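Local coordinates for protein HP0035 (Helicobacter pylori, PDB 3F42) that probably binds DNA as a homodimer and alters its conformation, with a possible part in nucleoid organization and gene regulation, at residues G37-V42 against Q67-S72. Residues are numbered along the deposited sequence; the frame is centred on the assembly and turned at random. Where two conformers were deposited one is given.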
loop_
_atom_site.group_PDB
_atom_site.type_symbol
_atom_site.label_atom_id
_atom_site.label_comp_id
_atom_site.label_asym_id
_atom_site.label_seq_id
_atom_site.Cartn_x
_atom_site.Cartn_y
_atom_site.Cartn_z
ATOM N N GLY A 37 31.171 -8.343 -29.502
ATOM C CA GLY A 37 30.803 -8.696 -30.878
ATOM C C GLY A 37 29.818 -9.850 -30.889
ATOM O O GLY A 37 29.808 -10.663 -31.842
ATOM N N GLY A 38 28.982 -9.917 -29.859
ATOM C CA GLY A 38 27.999 -10.991 -29.715
ATOM C C GLY A 38 28.496 -12.249 -29.021
ATOM O O GLY A 38 27.720 -13.210 -28.869
HETATM N N MSE A 39 29.755 -12.279 -28.596
HETATM C CA MSE A 39 30.318 -13.461 -27.927
HETATM C C MSE A 39 29.841 -13.627 -26.492
HETATM O O MSE A 39 30.022 -14.685 -25.894
HETATM C CB MSE A 39 31.849 -13.435 -27.960
HETATM C CG MSE A 39 32.405 -13.513 -29.356
HETATM SE SE MSE A 39 34.342 -13.695 -29.307
HETATM C CE MSE A 39 34.832 -11.943 -28.638
ATOM N N VAL A 40 29.262 -12.561 -25.933
ATOM C CA VAL A 40 28.640 -12.658 -24.604
ATOM C C VAL A 40 27.182 -12.255 -24.751
ATOM O O VAL A 40 26.895 -11.253 -25.380
ATOM C CB VAL A 40 29.349 -11.757 -23.575
ATOM C CG1 VAL A 40 28.526 -11.628 -22.274
ATOM C CG2 VAL A 40 30.735 -12.297 -23.233
ATOM N N SER A 41 26.269 -13.030 -24.155
ATOM C CA SER A 41 24.862 -12.671 -24.133
ATOM C C SER A 41 24.379 -12.878 -22.711
ATOM O O SER A 41 24.631 -13.952 -22.115
ATOM C CB SER A 41 24.062 -13.553 -25.071
ATOM O OG SER A 41 22.740 -13.036 -25.165
ATOM N N VAL A 42 23.668 -11.887 -22.189
ATOM C CA VAL A 42 23.023 -12.048 -20.874
ATOM C C VAL A 42 21.549 -11.728 -21.002
ATOM O O VAL A 42 21.177 -10.867 -21.784
ATOM C CB VAL A 42 23.657 -11.215 -19.756
ATOM C CG1 VAL A 42 25.129 -11.623 -19.601
ATOM C CG2 VAL A 42 23.530 -9.699 -20.070
ATOM N N GLN A 67 36.032 -11.375 -18.993
ATOM C CA GLN A 67 35.557 -10.598 -17.831
ATOM C C GLN A 67 35.071 -9.201 -18.189
ATOM O O GLN A 67 34.049 -8.730 -17.672
ATOM C CB GLN A 67 36.645 -10.555 -16.777
ATOM C CG GLN A 67 36.837 -11.950 -16.140
ATOM C CD GLN A 67 37.947 -12.030 -15.101
ATOM O OE1 GLN A 67 37.994 -12.976 -14.331
ATOM N NE2 GLN A 67 38.857 -11.057 -15.091
ATOM N N ILE A 68 35.809 -8.529 -19.066
ATOM C CA ILE A 68 35.449 -7.194 -19.521
ATOM C C ILE A 68 34.112 -7.230 -20.250
ATOM O O ILE A 68 33.215 -6.410 -19.964
ATOM C CB ILE A 68 36.554 -6.569 -20.406
ATOM C CG1 ILE A 68 37.806 -6.312 -19.540
ATOM C CG2 ILE A 68 36.015 -5.276 -21.123
ATOM C CD1 ILE A 68 39.024 -5.818 -20.310
ATOM N N TYR A 69 33.970 -8.181 -21.190
ATOM C CA TYR A 69 32.722 -8.304 -21.936
ATOM C C TYR A 69 31.548 -8.751 -21.053
ATOM O O TYR A 69 30.449 -8.271 -21.239
ATOM C CB TYR A 69 32.864 -9.258 -23.125
ATOM C CG TYR A 69 33.846 -8.760 -24.152
ATOM C CD1 TYR A 69 33.889 -7.393 -24.496
ATOM C CD2 TYR A 69 34.734 -9.639 -24.784
ATOM C CE1 TYR A 69 34.790 -6.917 -25.455
ATOM C CE2 TYR A 69 35.637 -9.176 -25.731
ATOM C CZ TYR A 69 35.655 -7.814 -26.065
ATOM O OH TYR A 69 36.549 -7.329 -27.010
ATOM N N LEU A 70 31.791 -9.619 -20.087
ATOM C CA LEU A 70 30.739 -9.943 -19.106
ATOM C C LEU A 70 30.300 -8.706 -18.353
ATOM O O LEU A 70 29.095 -8.416 -18.256
ATOM C CB LEU A 70 31.198 -11.005 -18.110
ATOM C CG LEU A 70 31.143 -12.420 -18.694
ATOM C CD1 LEU A 70 32.037 -13.350 -17.852
ATOM C CD2 LEU A 70 29.675 -12.964 -18.727
HETATM N N MSE A 71 31.247 -7.969 -17.806
HETATM C CA MSE A 71 30.876 -6.767 -17.050
HETATM C C MSE A 71 30.133 -5.717 -17.894
HETATM O O MSE A 71 29.179 -5.104 -17.393
HETATM C CB MSE A 71 32.114 -6.140 -16.438
HETATM C CG MSE A 71 32.606 -6.956 -15.279
HETATM SE SE MSE A 71 34.040 -6.034 -14.339
HETATM C CE MSE A 71 33.046 -4.534 -13.693
ATOM N N SER A 72 30.556 -5.534 -19.157
ATOM C CA SER A 72 29.902 -4.615 -20.059
ATOM C C SER A 72 28.427 -5.026 -20.294
ATOM O O SER A 72 27.518 -4.209 -20.115
ATOM C CB SER A 72 30.639 -4.621 -21.422
ATOM O OG SER A 72 29.999 -3.727 -22.290
#
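Val-40 is the bump of this contact: its forked end enters the notch between Tyr-69 and Leu-70 on helix 63-93. One prong, CG2, rests on the root of the tyrosine side chain, 3.7 Å from Tyr-69 CB. The other, CG1, is anti to the backbone N (chi1 168°) and lies 4.0 Å from both Leu-70 CD2 and the carbonyl O of Tyr-69; the Val-40 and Leu-70 side chains meet at about a right angle. Ala-73, one turn further along the helix, and Leu-59 also pack on Val-40.

Met-39, a selenomethionine, touches the same tyrosine further along its ring. In one of its two modelled conformers the chain bends about the CG-SE bond (chi3 -69°) and brings the terminal methyl CE 4.1 Å from Tyr-69 CE2, a less certain contact. A classic beta bulge sets Met-39 and Val-40 together opposite Ser-35, and both CB atoms point toward the helix. The hydroxyl of Ser-35 in turn hydrogen-bonds the carbonyl O of Tyr-69, a polar link from strand 30-35 to the helix.

Leu-70 also meets Ile-55 of its own chain and Ile-55 of the second subunit, so this helix-on-sheet packing adjoins the dimer interface. The side-chain contacts between the two segments are apolar, consistent with cohesion through shape and hydrophobic burial.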